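Local coordinates for protein glutathione s-transferase (Agrobacterium tumefaciens, PDB 2YCD) that probably conjugates glutathione to electrophilic compounds, as a dimeric glutathione S-transferase, possibly for herbicide detoxification in a soil bacterium, at residues P37-L42 / Q47-R52; L65-F70 / S75-D80; H92-Q95 / G99-P102; E168-E171 / A177-L180. One frame throughout, in Å; residues are numbered along the deposited sequence. Where two conformers were deposited one is given.

Contacts 1, 2 and 3 build up the thioredoxin-like N-terminal domain and the exit from it; contact 4 lies in the helical C-terminal domain. Contacts 1 and 2 meet where R52 NH2 lies 3.7 Å from Y67 CG, at the sheet they share. Contact 3 packs on contact 1 through I93 CD1, 3.6 Å from L42 CD2, and on contact 4 through L100 CD2, 3.8 Å from I179 CD1. I179 also touches A41 of contact 1, joining the two domains. Contact 2 lies closest to the bound S-(p-nitrobenzyl)glutathione, with the Q68 side chain about 5 Å from it, against about 11 Å for R39, 12 Å for I93 and 14 Å for L170.

Contact 1 of 4, residues P37-L42 / Q47-R52; sequences PVRWAL and QPYHVR
The backbones of 37-42 and 47-52 approach most closely at L42 and Q47, CA atoms 5.2 Å apart, where Q47 N donates to L42 O (3.0 Å) as the chain turns from helix 35-45 toward strand 50-54. Beyond this link the Y49 ring lies back against the helix, its CG set between the backbone N and the carbonyl carbon (chi1 68°). L42 covers one ring face: its CD1 sits 3.6 Å from Y49 CG, off-centre toward the rim, in a CH-pi contact. The other branch, L42 CD2, meets Q47 CG at 3.8 Å. R39, extended, passes the hydroxyl end of Y49, the two side chains crossing at about a right angle, and its NH1 lies at the ring edge. This NH1 donates to Y49 OH at 2.9 Å through a bent bond (145°), while V51 CG1 stands obliquely to the guanidinium, 3.7 Å from R39 NH2. The contact ties helix to second strand in the beta-alpha-beta unit of the thioredoxin-like domain. With D35 forming a salt bridge to R39 NE, the buried guanidinium is gripped at two separate nitrogens, which should fix its rotation; its charge probably polarises the phenol oxygen.

Contact 2 of 4, residues L65-F70 / S75-D80; sequences LAYQPF and SYEQGD
Y67 leans toward strand 75-78 from its first side-chain atom: CB lies 3.7 Å from S75 OG, and the backbone of the same tyrosine adds a second touch, Y67 O to S75 CB at 3.6 Å. With CG anti to the carbonyl carbon (chi1 -63°), the ring then runs along the strand toward E77. S75 and E77, two residues apart, point to the same side of the strand, whereas Y76 between them points away. Ring atom CE2 meets the E77 carboxylate, 3.6 Å from OE1, which comes in obliquely, while OE2 lies near the ring plane; the two planes stand 65° apart. R52 of strand 50-54, beyond strand 18-22, adds a cation-pi contact to the same ring. The loop 65-70 and strand 75-78 bracket I73 and P74 of the glutathione pocket, in the region where thioredoxin-fold proteins carry their cis-proline before a strand. At the tip, Y67 OH is joined to E77 by water: one water lies 2.8 Å from Y67 OH and donates to E77 OE1 at 2.9 Å, and a second, weakly held by the hydroxyl, donates to E77 OE2. Next to the tyrosine, the Q68 chain turns away from the strand and bends at chi2, and its OE1 accepts from F70 N (2.9 Å) and from Q72 N. Two backbone N-H groups thus fix the amide oxygen; the side chain is about 5 Å from the bound glutathione conjugate. P69 and F70 pack on W163 and E159 of the second subunit.

Contact 3 of 4, residues H92-Q95 / G99-P102; sequences HIAQ and GLLP
A94 CB overlaps two successive leucines of 99-102, lying 3.7 Å from L100 CB and equally 3.7 Å from L101 CG; the small methyl sits in the angle between the two side chains. The CA atoms of A94 and L100 are 5.1 Å apart. L101 crosses Q95 obliquely, its CD1 over the face of the amide, 3.6 Å from Q95 NE2. Q95 starts away from the partner segment, but the chain bends at chi2 (-80°) and brings the amide back to the leucine. Its OE1 accepts from R108, which also donates to P102 O, so one arginine of helix 105-135 ties down both segments. I93 adds a looser touch, CG2 to L100 CD1 at 4.5 Å. L100 continues into the core, where A41 and V45 of helix 35-45 and I179 of helix 176-185 pack around it. The segments mark the end of the thioredoxin-like domain, where the chain leaves helix 86-96 and enters the linker to the first long helix of the C-terminal domain. A water links the backbones, 2.8 Å from A94 O and accepting from L100 N (2.9 Å). The side chains thus meet mainly through hydrocarbon, while a water serves A94 O and L100 N, and the Q95 amide at the margin of the apolar contact has its oxygen held by R108, probably charged.

Contact 4 of 4, residues E168-E171 / A177-L180; sequences EWLE and ADIL
D178 and L170 both hold CG anti to the carbonyl carbon (chi1 -56° and -68°), and with these torsions the two side chains slide past each other in opposite directions, the aspartate reaching back to the loop backbone. There D178 OD1 accepts from L170 N at 2.9 Å through a nearly straight bond (168°), using the syn lone pair. The same oxygen is packed by L170 CG at 3.4 Å, while the CD1 branch of the leucine runs on to A177 CB, 4.1 Å away. W169 crosses the aspartate at about a right angle: its CB touches D178 OD2 at 3.4 Å, and ring atom CE3 lies 3.8 Å from D178 CG, in an approach oblique to the indole. Helix 176-185 begins beside this loop, and its first turn has the form of an N-capping box, as in other GST C-terminal domains: S175 OG accepts from A177 N, and D178 OD2 in return accepts from S175 N. The aspartate thus serves both the helix start and the loop that precedes it. Its OD2 also takes a hydrogen from a water, 2.6 Å away, that accepts from E171 N (2.9 Å), so two backbone N-H groups of the loop, at L170 and E171, are met by one carboxylate, directly and through water. Y203 of helix 198-208 binds D178 OD1 as well, giving each carboxylate oxygen two partners within the core. F174 meets the W169 indole edge-to-face, and E171 turns away from helix 176-185 to a salt bridge with R110 of helix 105-135.

Contact 1 of 4, residues P37-L42 / Q47-R52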
loop_
_atom_site.group_PDB
_atom_site.type_symbol
_atom_site.label_atom_id
_atom_site.label_comp_id
_atom_site.label_asym_id
_atom_site.label_seq_id
_atom_site.Cartn_x
_atom_site.Cartn_y
_atom_site.Cartn_z
ATOM N N PRO A 37 -14.129 -0.646 -3.390
ATOM C CA PRO A 37 -13.952 -0.959 -1.959
ATOM C C PRO A 37 -14.504 0.133 -1.062
ATOM O O PRO A 37 -14.991 -0.168 0.024
ATOM C CB PRO A 37 -12.421 -1.095 -1.790
ATOM C CG PRO A 37 -11.831 -0.481 -3.072
ATOM C CD PRO A 37 -12.865 -0.765 -4.139
ATOM N N VAL A 38 -14.444 1.392 -1.501
ATOM C CA VAL A 38 -15.017 2.489 -0.728
ATOM C C VAL A 38 -16.556 2.364 -0.638
ATOM O O VAL A 38 -17.126 2.490 0.440
ATOM C CB VAL A 38 -14.613 3.844 -1.353
ATOM C CG1 VAL A 38 -15.328 4.993 -0.641
ATOM C CG2 VAL A 38 -13.084 4.024 -1.286
ATOM N N ARG A 39 -17.219 2.149 -1.773
ATOM C CA ARG A 39 -18.667 1.937 -1.800
ATOM C C ARG A 39 -19.050 0.770 -0.898
ATOM O O ARG A 39 -20.042 0.845 -0.151
ATOM C CB ARG A 39 -19.126 1.637 -3.225
ATOM C CG ARG A 39 -18.997 2.785 -4.224
ATOM C CD ARG A 39 -19.453 2.252 -5.580
ATOM N NE ARG A 39 -19.492 3.217 -6.682
ATOM C CZ ARG A 39 -20.556 3.972 -6.958
ATOM N NH1 ARG A 39 -21.616 3.986 -6.149
ATOM N NH2 ARG A 39 -20.534 4.762 -8.020
ATOM N N TRP A 40 -18.311 -0.327 -0.995
ATOM C CA TRP A 40 -18.602 -1.511 -0.196
ATOM C C TRP A 40 -18.464 -1.215 1.307
ATOM O O TRP A 40 -19.348 -1.570 2.114
ATOM C CB TRP A 40 -17.682 -2.645 -0.674
ATOM C CG TRP A 40 -17.922 -4.016 -0.049
ATOM C CD1 TRP A 40 -18.917 -4.370 0.840
ATOM C CD2 TRP A 40 -17.152 -5.199 -0.283
ATOM N NE1 TRP A 40 -18.793 -5.710 1.172
ATOM C CE2 TRP A 40 -17.713 -6.234 0.506
ATOM C CE3 TRP A 40 -16.015 -5.476 -1.061
ATOM C CZ2 TRP A 40 -17.184 -7.534 0.525
ATOM C CZ3 TRP A 40 -15.495 -6.768 -1.053
ATOM C CH2 TRP A 40 -16.084 -7.785 -0.265
ATOM N N ALA A 41 -17.405 -0.511 1.702
ATOM C CA ALA A 41 -17.251 -0.129 3.101
ATOM C C ALA A 41 -18.425 0.722 3.590
ATOM O O ALA A 41 -18.958 0.500 4.694
ATOM C CB ALA A 41 -15.921 0.602 3.315
ATOM N N LEU A 42 -18.806 1.727 2.802
ATOM C CA LEU A 42 -19.962 2.566 3.168
ATOM C C LEU A 42 -21.239 1.741 3.317
ATOM O O LEU A 42 -22.009 1.950 4.257
ATOM C CB LEU A 42 -20.148 3.701 2.153
ATOM C CG LEU A 42 -19.002 4.724 2.134
ATOM C CD1 LEU A 42 -19.002 5.544 0.850
ATOM C CD2 LEU A 42 -19.065 5.641 3.364
ATOM N N GLN A 47 -23.812 3.746 5.806
ATOM C CA GLN A 47 -23.673 5.191 5.600
ATOM C C GLN A 47 -24.113 5.613 4.191
ATOM O O GLN A 47 -23.447 5.279 3.210
ATOM C CB GLN A 47 -22.219 5.607 5.819
ATOM C CG GLN A 47 -21.936 7.053 5.440
ATOM C CD GLN A 47 -22.639 8.017 6.356
ATOM O OE1 GLN A 47 -22.399 8.015 7.565
ATOM N NE2 GLN A 47 -23.530 8.832 5.796
ATOM N N PRO A 48 -25.229 6.368 4.071
ATOM C CA PRO A 48 -25.596 6.905 2.752
ATOM C C PRO A 48 -24.496 7.799 2.185
ATOM O O PRO A 48 -23.795 8.473 2.936
ATOM C CB PRO A 48 -26.868 7.731 3.033
ATOM C CG PRO A 48 -27.381 7.208 4.349
ATOM C CD PRO A 48 -26.173 6.778 5.131
ATOM N N TYR A 49 -24.321 7.775 0.871
ATOM C CA TYR A 49 -23.269 8.567 0.254
ATOM C C TYR A 49 -23.702 9.030 -1.130
ATOM O O TYR A 49 -24.765 8.623 -1.662
ATOM C CB TYR A 49 -21.950 7.770 0.185
ATOM C CG TYR A 49 -21.994 6.592 -0.772
ATOM C CD1 TYR A 49 -22.508 5.363 -0.374
ATOM C CD2 TYR A 49 -21.527 6.711 -2.074
ATOM C CE1 TYR A 49 -22.553 4.274 -1.243
ATOM C CE2 TYR A 49 -21.567 5.621 -2.957
ATOM C CZ TYR A 49 -22.100 4.418 -2.536
ATOM O OH TYR A 49 -22.137 3.351 -3.411
ATOM N N HIS A 50 -22.876 9.884 -1.709
ATOM C CA HIS A 50 -23.132 10.477 -3.010
ATOM C C HIS A 50 -21.907 10.325 -3.879
ATOM O O HIS A 50 -20.796 10.104 -3.366
ATOM C CB HIS A 50 -23.507 11.960 -2.848
ATOM C CG HIS A 50 -24.564 12.175 -1.822
ATOM N ND1 HIS A 50 -25.906 12.020 -2.101
ATOM C CD2 HIS A 50 -24.485 12.432 -0.494
ATOM C CE1 HIS A 50 -26.607 12.210 -1.003
ATOM N NE2 HIS A 50 -25.768 12.462 -0.008
ATOM N N VAL A 51 -22.094 10.428 -5.187
ATOM C CA VAL A 51 -20.961 10.363 -6.095
ATOM C C VAL A 51 -20.890 11.578 -6.999
ATOM O O VAL A 51 -21.914 12.216 -7.307
ATOM C CB VAL A 51 -20.936 9.067 -6.946
ATOM C CG1 VAL A 51 -21.042 7.825 -6.051
ATOM C CG2 VAL A 51 -22.040 9.065 -8.011
ATOM N N ARG A 52 -19.666 11.900 -7.393
ATOM C CA ARG A 52 -19.411 12.902 -8.406
ATOM C C ARG A 52 -18.691 12.211 -9.556
ATOM O O ARG A 52 -17.575 11.715 -9.386
ATOM C CB ARG A 52 -18.563 14.036 -7.824
ATOM C CG ARG A 52 -18.275 15.159 -8.787
ATOM C CD ARG A 52 -17.995 16.470 -8.042
ATOM N NE ARG A 52 -16.852 16.369 -7.137
ATOM C CZ ARG A 52 -15.608 16.696 -7.471
ATOM N NH1 ARG A 52 -15.350 17.141 -8.692
ATOM N NH2 ARG A 52 -14.623 16.578 -6.586
#

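Contact 2 of 4, residues L65-F70 / S75-D80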
loop_
_atom_site.group_PDB
_atom_site.type_symbol
_atom_site.label_atom_id
_atom_site.label_comp_id
_atom_site.label_asym_id
_atom_site.label_seq_id
_atom_site.Cartn_x
_atom_site.Cartn_y
_atom_site.Cartn_z
ATOM N N LEU A 65 -7.136 18.263 -8.863
ATOM C CA LEU A 65 -5.946 18.094 -8.029
ATOM C C LEU A 65 -6.158 18.560 -6.593
ATOM O O LEU A 65 -5.444 18.117 -5.689
ATOM C CB LEU A 65 -4.740 18.802 -8.658
ATOM C CG LEU A 65 -4.371 18.247 -10.036
ATOM C CD1 LEU A 65 -3.272 19.072 -10.693
ATOM C CD2 LEU A 65 -3.947 16.782 -9.935
ATOM N N ALA A 66 -7.126 19.444 -6.361
ATOM C CA ALA A 66 -7.459 19.860 -5.001
ATOM C C ALA A 66 -8.105 18.735 -4.198
ATOM O O ALA A 66 -8.290 18.853 -2.983
ATOM C CB ALA A 66 -8.384 21.082 -5.018
ATOM N N TYR A 67 -8.467 17.653 -4.882
ATOM C CA TYR A 67 -9.124 16.517 -4.234
ATOM C C TYR A 67 -8.238 15.283 -4.245
ATOM O O TYR A 67 -8.222 14.500 -3.287
ATOM C CB TYR A 67 -10.444 16.213 -4.940
ATOM C CG TYR A 67 -11.413 17.364 -4.839
ATOM C CD1 TYR A 67 -11.424 18.377 -5.791
ATOM C CD2 TYR A 67 -12.295 17.455 -3.766
ATOM C CE1 TYR A 67 -12.318 19.435 -5.693
ATOM C CE2 TYR A 67 -13.181 18.509 -3.657
ATOM C CZ TYR A 67 -13.183 19.497 -4.618
ATOM O OH TYR A 67 -14.070 20.546 -4.504
ATOM N N GLN A 68 -7.515 15.112 -5.344
ATOM C CA GLN A 68 -6.658 13.955 -5.533
ATOM C C GLN A 68 -5.403 14.450 -6.262
ATOM O O GLN A 68 -5.466 14.783 -7.444
ATOM C CB GLN A 68 -7.408 12.860 -6.305
ATOM C CG GLN A 68 -7.132 11.432 -5.826
ATOM C CD GLN A 68 -5.804 10.894 -6.306
ATOM O OE1 GLN A 68 -5.077 11.556 -7.047
ATOM N NE2 GLN A 68 -5.491 9.671 -5.912
ATOM N N PRO A 69 -4.276 14.545 -5.542
ATOM C CA PRO A 69 -3.088 15.217 -6.092
ATOM C C PRO A 69 -2.439 14.520 -7.274
ATOM O O PRO A 69 -1.560 15.113 -7.908
ATOM C CB PRO A 69 -2.095 15.215 -4.921
ATOM C CG PRO A 69 -2.878 14.941 -3.709
ATOM C CD PRO A 69 -4.126 14.216 -4.112
ATOM N N PHE A 70 -2.842 13.285 -7.562
ATOM C CA PHE A 70 -2.288 12.537 -8.677
ATOM C C PHE A 70 -3.297 12.372 -9.813
ATOM O O PHE A 70 -3.070 11.585 -10.742
ATOM C CB PHE A 70 -1.773 11.190 -8.140
ATOM C CG PHE A 70 -0.799 11.371 -7.006
ATOM C CD1 PHE A 70 0.492 11.767 -7.265
ATOM C CD2 PHE A 70 -1.202 11.252 -5.685
ATOM C CE1 PHE A 70 1.387 12.002 -6.242
ATOM C CE2 PHE A 70 -0.308 11.476 -4.641
ATOM C CZ PHE A 70 1.005 11.851 -4.926
ATOM N N SER A 75 -11.589 10.015 -4.567
ATOM C CA SER A 75 -11.396 10.884 -3.414
ATOM C C SER A 75 -12.702 10.872 -2.637
ATOM O O SER A 75 -13.725 10.384 -3.136
ATOM C CB SER A 75 -11.026 12.314 -3.855
ATOM O OG SER A 75 -12.041 12.900 -4.654
ATOM N N TYR A 76 -12.661 11.435 -1.439
ATOM C CA TYR A 76 -13.748 11.382 -0.475
ATOM C C TYR A 76 -13.842 12.766 0.155
ATOM O O TYR A 76 -12.843 13.292 0.640
ATOM C CB TYR A 76 -13.385 10.332 0.578
ATOM C CG TYR A 76 -14.265 10.191 1.802
ATOM C CD1 TYR A 76 -14.120 11.051 2.893
ATOM C CD2 TYR A 76 -15.162 9.148 1.913
ATOM C CE1 TYR A 76 -14.888 10.887 4.038
ATOM C CE2 TYR A 76 -15.930 8.980 3.059
ATOM C CZ TYR A 76 -15.787 9.847 4.108
ATOM O OH TYR A 76 -16.567 9.660 5.234
ATOM N N GLU A 77 -15.034 13.353 0.142
ATOM C CA GLU A 77 -15.245 14.679 0.715
ATOM C C GLU A 77 -16.399 14.629 1.677
ATOM O O GLU A 77 -17.468 14.135 1.347
ATOM C CB GLU A 77 -15.496 15.710 -0.383
ATOM C CG GLU A 77 -15.894 17.084 0.138
ATOM C CD GLU A 77 -16.014 18.133 -0.971
ATOM O OE1 GLU A 77 -16.402 17.777 -2.109
ATOM O OE2 GLU A 77 -15.733 19.321 -0.695
ATOM N N GLN A 78 -16.178 15.149 2.879
ATOM C CA GLN A 78 -17.211 15.172 3.904
ATOM C C GLN A 78 -16.990 16.397 4.777
ATOM O O GLN A 78 -16.053 16.454 5.579
ATOM C CB GLN A 78 -17.152 13.894 4.722
ATOM C CG GLN A 78 -18.307 13.724 5.684
ATOM C CD GLN A 78 -18.256 12.393 6.392
ATOM O OE1 GLN A 78 -17.177 11.837 6.615
ATOM N NE2 GLN A 78 -19.417 11.863 6.738
ATOM N N GLY A 79 -17.836 17.401 4.594
ATOM C CA GLY A 79 -17.577 18.673 5.256
ATOM C C GLY A 79 -16.194 19.182 4.866
ATOM O O GLY A 79 -15.863 19.250 3.672
ATOM N N ASP A 80 -15.383 19.530 5.863
ATOM C CA ASP A 80 -14.067 20.102 5.620
ATOM C C ASP A 80 -13.038 19.046 5.273
ATOM O O ASP A 80 -11.936 19.382 4.847
ATOM C CB ASP A 80 -13.569 20.868 6.856
ATOM C CG ASP A 80 -14.256 22.205 7.052
ATOM O OD1 ASP A 80 -14.920 22.679 6.122
ATOM O OD2 ASP A 80 -14.095 22.778 8.149
HETATM O O HOH W 1 -16.675 19.680 -4.255
HETATM O O HOH W 2 -14.417 21.386 -1.150
#

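Contact 3 of 4, residues H92-Q95 / G99-P102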
loop_
_atom_site.group_PDB
_atom_site.type_symbol
_atom_site.label_atom_id
_atom_site.label_comp_id
_atom_site.label_asym_id
_atom_site.label_seq_id
_atom_site.Cartn_x
_atom_site.Cartn_y
_atom_site.Cartn_z
ATOM N N HIS A 92 -10.620 5.187 7.259
ATOM C CA HIS A 92 -11.388 6.241 7.922
ATOM C C HIS A 92 -12.824 5.832 8.210
ATOM O O HIS A 92 -13.335 6.056 9.323
ATOM C CB HIS A 92 -11.349 7.531 7.089
ATOM C CG HIS A 92 -12.164 8.652 7.660
ATOM N ND1 HIS A 92 -11.778 9.353 8.782
ATOM C CD2 HIS A 92 -13.345 9.183 7.267
ATOM C CE1 HIS A 92 -12.678 10.287 9.043
ATOM N NE2 HIS A 92 -13.643 10.197 8.149
ATOM N N ILE A 93 -13.474 5.237 7.222
ATOM C CA ILE A 93 -14.831 4.725 7.395
ATOM C C ILE A 93 -14.857 3.685 8.523
ATOM O O ILE A 93 -15.732 3.728 9.403
ATOM C CB ILE A 93 -15.346 4.121 6.070
ATOM C CG1 ILE A 93 -15.478 5.228 5.015
ATOM C CG2 ILE A 93 -16.717 3.422 6.269
ATOM C CD1 ILE A 93 -15.559 4.731 3.554
ATOM N N ALA A 94 -13.894 2.770 8.505
ATOM C CA ALA A 94 -13.825 1.691 9.485
ATOM C C ALA A 94 -13.509 2.183 10.899
ATOM O O ALA A 94 -13.863 1.516 11.877
ATOM C CB ALA A 94 -12.778 0.672 9.061
ATOM N N GLN A 95 -12.827 3.321 11.018
ATOM C CA GLN A 95 -12.426 3.837 12.330
ATOM C C GLN A 95 -13.577 4.563 13.027
ATOM O O GLN A 95 -13.582 4.689 14.254
ATOM C CB GLN A 95 -11.212 4.776 12.207
ATOM C CG GLN A 95 -9.894 4.111 11.786
ATOM C CD GLN A 95 -9.165 3.400 12.924
ATOM O OE1 GLN A 95 -9.596 3.437 14.072
ATOM N NE2 GLN A 95 -8.050 2.746 12.597
ATOM N N GLY A 99 -18.241 -2.397 12.840
ATOM C CA GLY A 99 -18.450 -3.506 11.929
ATOM C C GLY A 99 -17.357 -3.805 10.921
ATOM O O GLY A 99 -17.463 -4.779 10.169
ATOM N N LEU A 100 -16.315 -2.984 10.890
ATOM C CA LEU A 100 -15.212 -3.202 9.949
ATOM C C LEU A 100 -13.834 -3.348 10.607
ATOM O O LEU A 100 -12.880 -3.777 9.953
ATOM C CB LEU A 100 -15.169 -2.083 8.903
ATOM C CG LEU A 100 -16.308 -2.097 7.866
ATOM C CD1 LEU A 100 -16.164 -0.968 6.868
ATOM C CD2 LEU A 100 -16.380 -3.435 7.146
ATOM N N LEU A 101 -13.722 -2.964 11.879
ATOM C CA LEU A 101 -12.496 -3.166 12.652
ATOM C C LEU A 101 -12.886 -3.709 14.019
ATOM O O LEU A 101 -13.855 -3.244 14.615
ATOM C CB LEU A 101 -11.722 -1.853 12.794
ATOM C CG LEU A 101 -10.927 -1.338 11.592
ATOM C CD1 LEU A 101 -10.302 0.018 11.898
ATOM C CD2 LEU A 101 -9.847 -2.337 11.146
ATOM N N PRO A 102 -12.167 -4.723 14.508
ATOM C CA PRO A 102 -12.540 -5.225 15.833
ATOM C C PRO A 102 -12.123 -4.249 16.930
ATOM O O PRO A 102 -11.247 -3.399 16.736
ATOM C CB PRO A 102 -11.789 -6.552 15.934
ATOM C CG PRO A 102 -10.602 -6.383 15.019
ATOM C CD PRO A 102 -11.064 -5.488 13.900
HETATM O O HOH W 3 -15.532 -0.618 12.399
#

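Contact 4 of 4, residues E168-E171 / A177-L180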
loop_
_atom_site.group_PDB
_atom_site.type_symbol
_atom_site.label_atom_id
_atom_site.label_comp_id
_atom_site.label_asym_id
_atom_site.label_seq_id
_atom_site.Cartn_x
_atom_site.Cartn_y
_atom_site.Cartn_z
ATOM N N GLU A 168 -12.828 -18.330 7.502
ATOM C CA GLU A 168 -13.892 -17.650 6.776
ATOM C C GLU A 168 -13.366 -16.311 6.236
ATOM O O GLU A 168 -13.564 -16.007 5.065
ATOM C CB GLU A 168 -15.112 -17.418 7.675
ATOM C CG GLU A 168 -16.351 -16.987 6.902
ATOM C CD GLU A 168 -17.540 -16.685 7.803
ATOM O OE1 GLU A 168 -17.392 -16.769 9.037
ATOM O OE2 GLU A 168 -18.612 -16.349 7.266
ATOM N N TRP A 169 -12.683 -15.564 7.103
ATOM C CA TRP A 169 -12.160 -14.231 6.775
ATOM C C TRP A 169 -10.712 -14.147 7.231
ATOM O O TRP A 169 -10.211 -15.050 7.906
ATOM C CB TRP A 169 -13.013 -13.138 7.431
ATOM C CG TRP A 169 -14.491 -13.264 7.129
ATOM C CD1 TRP A 169 -15.485 -13.568 8.021
ATOM C CD2 TRP A 169 -15.131 -13.101 5.854
ATOM N NE1 TRP A 169 -16.696 -13.596 7.376
ATOM C CE2 TRP A 169 -16.506 -13.323 6.046
ATOM C CE3 TRP A 169 -14.676 -12.785 4.566
ATOM C CZ2 TRP A 169 -17.436 -13.233 5.011
ATOM C CZ3 TRP A 169 -15.601 -12.710 3.527
ATOM C CH2 TRP A 169 -16.966 -12.934 3.761
ATOM N N LEU A 170 -10.024 -13.073 6.860
ATOM C CA LEU A 170 -8.601 -12.948 7.194
ATOM C C LEU A 170 -8.303 -12.860 8.698
ATOM O O LEU A 170 -7.314 -13.449 9.158
ATOM C CB LEU A 170 -7.975 -11.757 6.460
ATOM C CG LEU A 170 -7.846 -11.886 4.932
ATOM C CD1 LEU A 170 -7.612 -10.513 4.337
ATOM C CD2 LEU A 170 -6.763 -12.858 4.482
ATOM N N GLU A 171 -9.087 -12.088 9.446
ATOM C CA GLU A 171 -8.843 -11.896 10.894
ATOM C C GLU A 171 -10.124 -12.023 11.702
ATOM O O GLU A 171 -10.714 -11.026 12.124
ATOM C CB GLU A 171 -8.180 -10.532 11.168
ATOM C CG GLU A 171 -7.939 -10.201 12.658
ATOM C CD GLU A 171 -7.174 -11.282 13.416
ATOM O OE1 GLU A 171 -6.166 -11.805 12.888
ATOM O OE2 GLU A 171 -7.587 -11.607 14.551
ATOM N N ALA A 177 -10.118 -5.427 6.078
ATOM C CA ALA A 177 -9.074 -6.145 5.352
ATOM C C ALA A 177 -9.678 -7.011 4.250
ATOM O O ALA A 177 -9.111 -7.135 3.160
ATOM C CB ALA A 177 -8.216 -7.005 6.307
ATOM N N ASP A 178 -10.827 -7.630 4.539
ATOM C CA ASP A 178 -11.448 -8.479 3.539
ATOM C C ASP A 178 -11.979 -7.662 2.372
ATOM O O ASP A 178 -11.899 -8.095 1.221
ATOM C CB ASP A 178 -12.546 -9.361 4.157
ATOM C CG ASP A 178 -12.024 -10.205 5.294
ATOM O OD1 ASP A 178 -11.196 -11.114 5.053
ATOM O OD2 ASP A 178 -12.444 -9.918 6.428
ATOM N N ILE A 179 -12.515 -6.482 2.658
ATOM C CA ILE A 179 -12.959 -5.602 1.573
ATOM C C ILE A 179 -11.794 -5.321 0.619
ATOM O O ILE A 179 -11.913 -5.500 -0.606
ATOM C CB ILE A 179 -13.538 -4.290 2.114
ATOM C CG1 ILE A 179 -14.853 -4.552 2.875
ATOM C CG2 ILE A 179 -13.711 -3.266 0.975
ATOM C CD1 ILE A 179 -15.496 -3.268 3.440
ATOM N N LEU A 180 -10.664 -4.887 1.168
ATOM C CA LEU A 180 -9.527 -4.532 0.314
ATOM C C LEU A 180 -8.946 -5.750 -0.395
ATOM O O LEU A 180 -8.645 -5.707 -1.607
ATOM C CB LEU A 180 -8.450 -3.804 1.122
ATOM C CG LEU A 180 -8.871 -2.427 1.656
ATOM C CD1 LEU A 180 -7.799 -1.895 2.601
ATOM C CD2 LEU A 180 -9.157 -1.427 0.517
HETATM O O HOH W 4 -11.122 -10.180 8.709
#